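Long-range contact in putative type VI secretion protein (Escherichia coli, PDB 3U66), which is the cytoplasmic domain of SciP/TssL, an inner-membrane component of the type VI secretion system that probably helps anchor the apparatus in the membrane: residues A[59-73]-A[124-138]. Residues are numbered along the deposited sequence; the frame is centred on the assembly and turned at random.
Sequences SSDIMLYAFCALLDE and VLTCLCRTLQLGFTG
Ala66 sits at the middle of the interface, its CB set against Leu128 CD2 and 3.5 Å from Thr131 OG1. That hydroxyl is already committed: Thr131 OG1 donates to Cys127 O at 2.7 Å, from above the carbonyl plane, while the backbone N of Thr131 reaches the same oxygen from the opposite face. With OG1 tied back to its own helix, the methyl CG2 faces helix 59-73, lying against Ala66 O and Leu70 CB. One way along the helices, Ile62 crosses both Val124 and Leu128 at about a right angle, CD1 meeting Leu128 CD2 at 3.8 Å; beside it the selenomethionine Met63 bends at its third torsion and brings CE to Cys127 SG. The other way, chi1 of Leu70 (168°) swings CG toward Leu134, and from there CD1 reaches Thr131 O while CD2 crosses Leu134 CD1. Past the last turn Gly135, at positive phi, makes a Schellman motif, and the chain turns so that Phe136 lays a ring edge near Ala69 O. Glu73 closes the polar edge. Thr137 N bonds both OE1 and OE2 of Glu73, each at 3.2 Å through a syn lone pair, and OE2 also receives Gly138 N nearly head-on. With the carboxylate gone, as with an alanine in place of Glu73, the amides of Thr137 and Gly138 would probably lose these acceptors and the turn would be freer to move. The axes of helix segments 59-73 and 124-133 run almost parallel, 3° apart, and come within 9.4 Å near the centre of this all-helical domain; helix 7-24 touches Met63 and Leu134, and helix 103-115 packs on Ile62 and Phe136.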
loop_
_atom_site.group_PDB
_atom_site.type_symbol
_atom_site.label_atom_id
_atom_site.label_comp_id
_atom_site.label_asym_id
_atom_site.label_seq_id
_atom_site.Cartn_x
_atom_site.Cartn_y
_atom_site.Cartn_z
ATOM N N SER A 59 12.387 1.138 -9.034
ATOM C CA SER A 59 12.149 0.852 -7.618
ATOM C C SER A 59 11.468 2.001 -6.844
ATOM O O SER A 59 10.542 1.759 -6.064
ATOM C CB SER A 59 13.473 0.506 -6.946
ATOM O OG SER A 59 14.237 -0.376 -7.746
ATOM N N SER A 60 11.884 3.256 -7.094
ATOM C CA SER A 60 11.270 4.452 -6.520
ATOM C C SER A 60 9.800 4.519 -6.916
ATOM O O SER A 60 8.957 4.676 -6.036
ATOM C CB SER A 60 11.998 5.708 -6.985
ATOM O OG SER A 60 13.366 5.693 -6.618
ATOM N N ASP A 61 9.495 4.272 -8.214
ATOM C CA ASP A 61 8.136 4.271 -8.741
ATOM C C ASP A 61 7.216 3.190 -8.179
ATOM O O ASP A 61 6.063 3.498 -7.919
ATOM C CB ASP A 61 8.108 4.382 -10.272
ATOM C CG ASP A 61 8.578 5.732 -10.818
ATOM O OD1 ASP A 61 8.309 6.779 -10.161
ATOM O OD2 ASP A 61 9.196 5.749 -11.907
ATOM N N ILE A 62 7.712 1.958 -7.952
ATOM C CA ILE A 62 6.907 0.889 -7.334
ATOM C C ILE A 62 6.635 1.202 -5.845
ATOM O O ILE A 62 5.487 1.094 -5.390
ATOM C CB ILE A 62 7.383 -0.583 -7.637
ATOM C CG1 ILE A 62 6.759 -1.641 -6.696
ATOM C CG2 ILE A 62 8.876 -0.727 -7.585
ATOM C CD1 ILE A 62 5.304 -1.857 -6.773
HETATM N N MSE A 63 7.672 1.646 -5.116
HETATM C CA MSE A 63 7.544 2.036 -3.703
HETATM C C MSE A 63 6.535 3.175 -3.506
HETATM O O MSE A 63 5.677 3.085 -2.627
HETATM C CB MSE A 63 8.903 2.439 -3.132
HETATM C CG MSE A 63 9.747 1.257 -2.696
HETATM SE SE MSE A 63 11.616 1.790 -2.497
HETATM C CE MSE A 63 11.951 1.133 -0.948
ATOM N N LEU A 64 6.617 4.217 -4.363
ATOM C CA LEU A 64 5.717 5.366 -4.338
ATOM C C LEU A 64 4.303 5.007 -4.783
ATOM O O LEU A 64 3.346 5.605 -4.282
ATOM C CB LEU A 64 6.278 6.511 -5.181
ATOM C CG LEU A 64 7.452 7.274 -4.562
ATOM C CD1 LEU A 64 8.292 7.932 -5.636
ATOM C CD2 LEU A 64 6.970 8.301 -3.544
ATOM N N TYR A 65 4.171 4.031 -5.712
ATOM C CA TYR A 65 2.890 3.545 -6.216
ATOM C C TYR A 65 2.125 2.865 -5.080
ATOM O O TYR A 65 0.983 3.239 -4.810
ATOM C CB TYR A 65 3.093 2.567 -7.390
ATOM C CG TYR A 65 1.804 2.174 -8.080
ATOM C CD1 TYR A 65 1.099 1.041 -7.693
ATOM C CD2 TYR A 65 1.301 2.929 -9.138
ATOM C CE1 TYR A 65 -0.098 0.687 -8.309
ATOM C CE2 TYR A 65 0.110 2.581 -9.768
ATOM C CZ TYR A 65 -0.591 1.465 -9.344
ATOM O OH TYR A 65 -1.772 1.117 -9.945
ATOM N N ALA A 66 2.787 1.900 -4.392
ATOM C CA ALA A 66 2.233 1.152 -3.262
ATOM C C ALA A 66 1.797 2.103 -2.171
ATOM O O ALA A 66 0.709 1.928 -1.634
ATOM C CB ALA A 66 3.255 0.161 -2.726
ATOM N N PHE A 67 2.600 3.146 -1.898
ATOM C CA PHE A 67 2.254 4.160 -0.896
ATOM C C PHE A 67 1.030 4.987 -1.284
ATOM O O PHE A 67 0.195 5.248 -0.411
ATOM C CB PHE A 67 3.440 5.078 -0.570
ATOM C CG PHE A 67 3.141 6.029 0.557
ATOM C CD1 PHE A 67 3.253 5.619 1.879
ATOM C CD2 PHE A 67 2.735 7.331 0.299
ATOM C CE1 PHE A 67 2.959 6.494 2.919
ATOM C CE2 PHE A 67 2.437 8.205 1.343
ATOM C CZ PHE A 67 2.550 7.778 2.643
ATOM N N CYS A 68 0.949 5.436 -2.567
ATOM C CA CYS A 68 -0.178 6.209 -3.096
ATOM C C CYS A 68 -1.451 5.382 -2.969
ATOM O O CYS A 68 -2.439 5.862 -2.427
ATOM C CB CYS A 68 0.073 6.633 -4.540
ATOM S SG CYS A 68 1.117 8.104 -4.715
ATOM N N ALA A 69 -1.392 4.112 -3.405
ATOM C CA ALA A 69 -2.476 3.131 -3.337
ATOM C C ALA A 69 -2.892 2.849 -1.890
ATOM O O ALA A 69 -4.087 2.679 -1.629
ATOM C CB ALA A 69 -2.046 1.843 -4.015
ATOM N N LEU A 70 -1.914 2.823 -0.954
ATOM C CA LEU A 70 -2.157 2.593 0.472
ATOM C C LEU A 70 -2.908 3.787 1.087
ATOM O O LEU A 70 -3.980 3.607 1.679
ATOM C CB LEU A 70 -0.831 2.260 1.222
ATOM C CG LEU A 70 -0.803 2.253 2.766
ATOM C CD1 LEU A 70 -1.726 1.191 3.362
ATOM C CD2 LEU A 70 0.608 2.086 3.278
ATOM N N LEU A 71 -2.361 5.000 0.905
ATOM C CA LEU A 71 -2.926 6.258 1.397
ATOM C C LEU A 71 -4.309 6.573 0.804
ATOM O O LEU A 71 -5.196 6.955 1.560
ATOM C CB LEU A 71 -1.936 7.405 1.152
ATOM C CG LEU A 71 -2.238 8.782 1.744
ATOM C CD1 LEU A 71 -2.656 8.713 3.217
ATOM C CD2 LEU A 71 -1.041 9.667 1.596
ATOM N N ASP A 72 -4.504 6.380 -0.522
ATOM C CA ASP A 72 -5.797 6.592 -1.194
ATOM C C ASP A 72 -6.879 5.681 -0.614
ATOM O O ASP A 72 -7.973 6.160 -0.322
ATOM C CB ASP A 72 -5.693 6.353 -2.713
ATOM C CG ASP A 72 -5.020 7.449 -3.517
ATOM O OD1 ASP A 72 -5.102 8.623 -3.110
ATOM O OD2 ASP A 72 -4.465 7.137 -4.582
ATOM N N GLU A 73 -6.569 4.378 -0.436
ATOM C CA GLU A 73 -7.499 3.388 0.111
ATOM C C GLU A 73 -7.916 3.678 1.558
ATOM O O GLU A 73 -9.097 3.542 1.866
ATOM C CB GLU A 73 -6.943 1.964 -0.023
ATOM C CG GLU A 73 -8.012 0.893 0.099
ATOM C CD GLU A 73 -7.473 -0.474 0.452
ATOM O OE1 GLU A 73 -7.144 -0.710 1.638
ATOM O OE2 GLU A 73 -7.369 -1.307 -0.471
ATOM N N VAL A 124 12.086 -2.730 -1.995
ATOM C CA VAL A 124 10.783 -2.769 -2.671
ATOM C C VAL A 124 9.871 -3.780 -1.961
ATOM O O VAL A 124 8.745 -3.423 -1.623
ATOM C CB VAL A 124 10.932 -3.046 -4.199
ATOM C CG1 VAL A 124 9.585 -3.300 -4.878
ATOM C CG2 VAL A 124 11.676 -1.908 -4.891
ATOM N N LEU A 125 10.377 -5.012 -1.697
ATOM C CA LEU A 125 9.655 -6.088 -0.997
ATOM C C LEU A 125 9.249 -5.676 0.404
ATOM O O LEU A 125 8.202 -6.120 0.881
ATOM C CB LEU A 125 10.490 -7.386 -0.897
ATOM C CG LEU A 125 10.786 -8.207 -2.157
ATOM C CD1 LEU A 125 11.433 -9.508 -1.782
ATOM C CD2 LEU A 125 9.538 -8.489 -2.966
ATOM N N THR A 126 10.095 -4.859 1.077
ATOM C CA THR A 126 9.842 -4.354 2.427
ATOM C C THR A 126 8.631 -3.427 2.387
ATOM O O THR A 126 7.691 -3.619 3.161
ATOM C CB THR A 126 11.109 -3.701 3.008
ATOM O OG1 THR A 126 12.156 -4.676 3.053
ATOM C CG2 THR A 126 10.885 -3.097 4.398
ATOM N N CYS A 127 8.639 -2.464 1.450
ATOM C CA CYS A 127 7.566 -1.491 1.266
ATOM C C CYS A 127 6.233 -2.139 0.921
ATOM O O CYS A 127 5.206 -1.708 1.442
ATOM C CB CYS A 127 7.973 -0.442 0.242
ATOM S SG CYS A 127 9.269 0.673 0.831
ATOM N N LEU A 128 6.258 -3.203 0.092
ATOM C CA LEU A 128 5.073 -3.966 -0.296
ATOM C C LEU A 128 4.493 -4.741 0.904
ATOM O O LEU A 128 3.272 -4.930 0.990
ATOM C CB LEU A 128 5.380 -4.904 -1.479
ATOM C CG LEU A 128 5.704 -4.236 -2.825
ATOM C CD1 LEU A 128 6.178 -5.248 -3.826
ATOM C CD2 LEU A 128 4.513 -3.464 -3.386
ATOM N N CYS A 129 5.371 -5.162 1.839
ATOM C CA CYS A 129 4.971 -5.847 3.066
ATOM C C CYS A 129 4.361 -4.833 4.018
ATOM O O CYS A 129 3.330 -5.102 4.638
ATOM C CB CYS A 129 6.155 -6.571 3.706
ATOM S SG CYS A 129 6.633 -8.094 2.857
ATOM N N ARG A 130 4.996 -3.660 4.117
ATOM C CA ARG A 130 4.538 -2.559 4.962
ATOM C C ARG A 130 3.178 -2.060 4.482
ATOM O O ARG A 130 2.311 -1.789 5.321
ATOM C CB ARG A 130 5.581 -1.427 4.993
ATOM C CG ARG A 130 5.866 -0.855 6.380
ATOM C CD ARG A 130 6.536 -1.859 7.292
ATOM N NE ARG A 130 7.569 -1.270 8.142
ATOM C CZ ARG A 130 7.536 -1.250 9.470
ATOM N NH1 ARG A 130 6.506 -1.780 10.124
ATOM N NH2 ARG A 130 8.523 -0.697 10.157
ATOM N N THR A 131 2.971 -2.010 3.136
ATOM C CA THR A 131 1.721 -1.595 2.498
ATOM C C THR A 131 0.578 -2.521 2.948
ATOM O O THR A 131 -0.487 -2.035 3.319
ATOM C CB THR A 131 1.907 -1.504 0.970
ATOM O OG1 THR A 131 2.917 -0.534 0.679
ATOM C CG2 THR A 131 0.627 -1.148 0.231
ATOM N N LEU A 132 0.828 -3.840 2.957
ATOM C CA LEU A 132 -0.147 -4.852 3.374
ATOM C C LEU A 132 -0.364 -4.883 4.878
ATOM O O LEU A 132 -1.485 -5.152 5.313
ATOM C CB LEU A 132 0.221 -6.258 2.861
ATOM C CG LEU A 132 0.293 -6.481 1.343
ATOM C CD1 LEU A 132 0.505 -7.927 1.028
ATOM C CD2 LEU A 132 -0.943 -5.981 0.627
ATOM N N GLN A 133 0.699 -4.620 5.670
ATOM C CA GLN A 133 0.657 -4.574 7.132
ATOM C C GLN A 133 -0.221 -3.421 7.603
ATOM O O GLN A 133 -0.960 -3.591 8.566
ATOM C CB GLN A 133 2.079 -4.427 7.709
ATOM C CG GLN A 133 2.147 -4.420 9.242
ATOM C CD GLN A 133 3.399 -3.809 9.819
ATOM O OE1 GLN A 133 4.279 -3.311 9.116
ATOM N NE2 GLN A 133 3.491 -3.809 11.131
ATOM N N LEU A 134 -0.156 -2.262 6.925
ATOM C CA LEU A 134 -0.927 -1.076 7.322
ATOM C C LEU A 134 -2.415 -1.111 6.951
ATOM O O LEU A 134 -3.167 -0.211 7.337
ATOM C CB LEU A 134 -0.243 0.247 6.908
ATOM C CG LEU A 134 1.231 0.447 7.322
ATOM C CD1 LEU A 134 1.706 1.803 6.927
ATOM C CD2 LEU A 134 1.448 0.255 8.806
ATOM N N GLY A 135 -2.827 -2.151 6.233
ATOM C CA GLY A 135 -4.224 -2.351 5.886
ATOM C C GLY A 135 -4.617 -2.373 4.427
ATOM O O GLY A 135 -5.820 -2.380 4.142
ATOM N N PHE A 136 -3.640 -2.397 3.484
ATOM C CA PHE A 136 -4.014 -2.434 2.066
ATOM C C PHE A 136 -4.680 -3.749 1.709
ATOM O O PHE A 136 -4.120 -4.815 1.946
ATOM C CB PHE A 136 -2.844 -2.140 1.116
ATOM C CG PHE A 136 -3.218 -2.231 -0.349
ATOM C CD1 PHE A 136 -3.794 -1.151 -1.005
ATOM C CD2 PHE A 136 -3.013 -3.407 -1.066
ATOM C CE1 PHE A 136 -4.144 -1.237 -2.354
ATOM C CE2 PHE A 136 -3.372 -3.497 -2.415
ATOM C CZ PHE A 136 -3.933 -2.411 -3.049
ATOM N N THR A 137 -5.875 -3.657 1.132
ATOM C CA THR A 137 -6.678 -4.791 0.703
ATOM C C THR A 137 -6.781 -4.802 -0.817
ATOM O O THR A 137 -6.536 -5.834 -1.435
ATOM C CB THR A 137 -8.044 -4.749 1.407
ATOM O OG1 THR A 137 -7.831 -4.791 2.818
ATOM C CG2 THR A 137 -8.961 -5.892 0.987
ATOM N N GLY A 138 -7.160 -3.668 -1.395
ATOM C CA GLY A 138 -7.368 -3.520 -2.829
ATOM C C GLY A 138 -8.516 -4.366 -3.337
ATOM O O GLY A 138 -9.464 -4.650 -2.596
#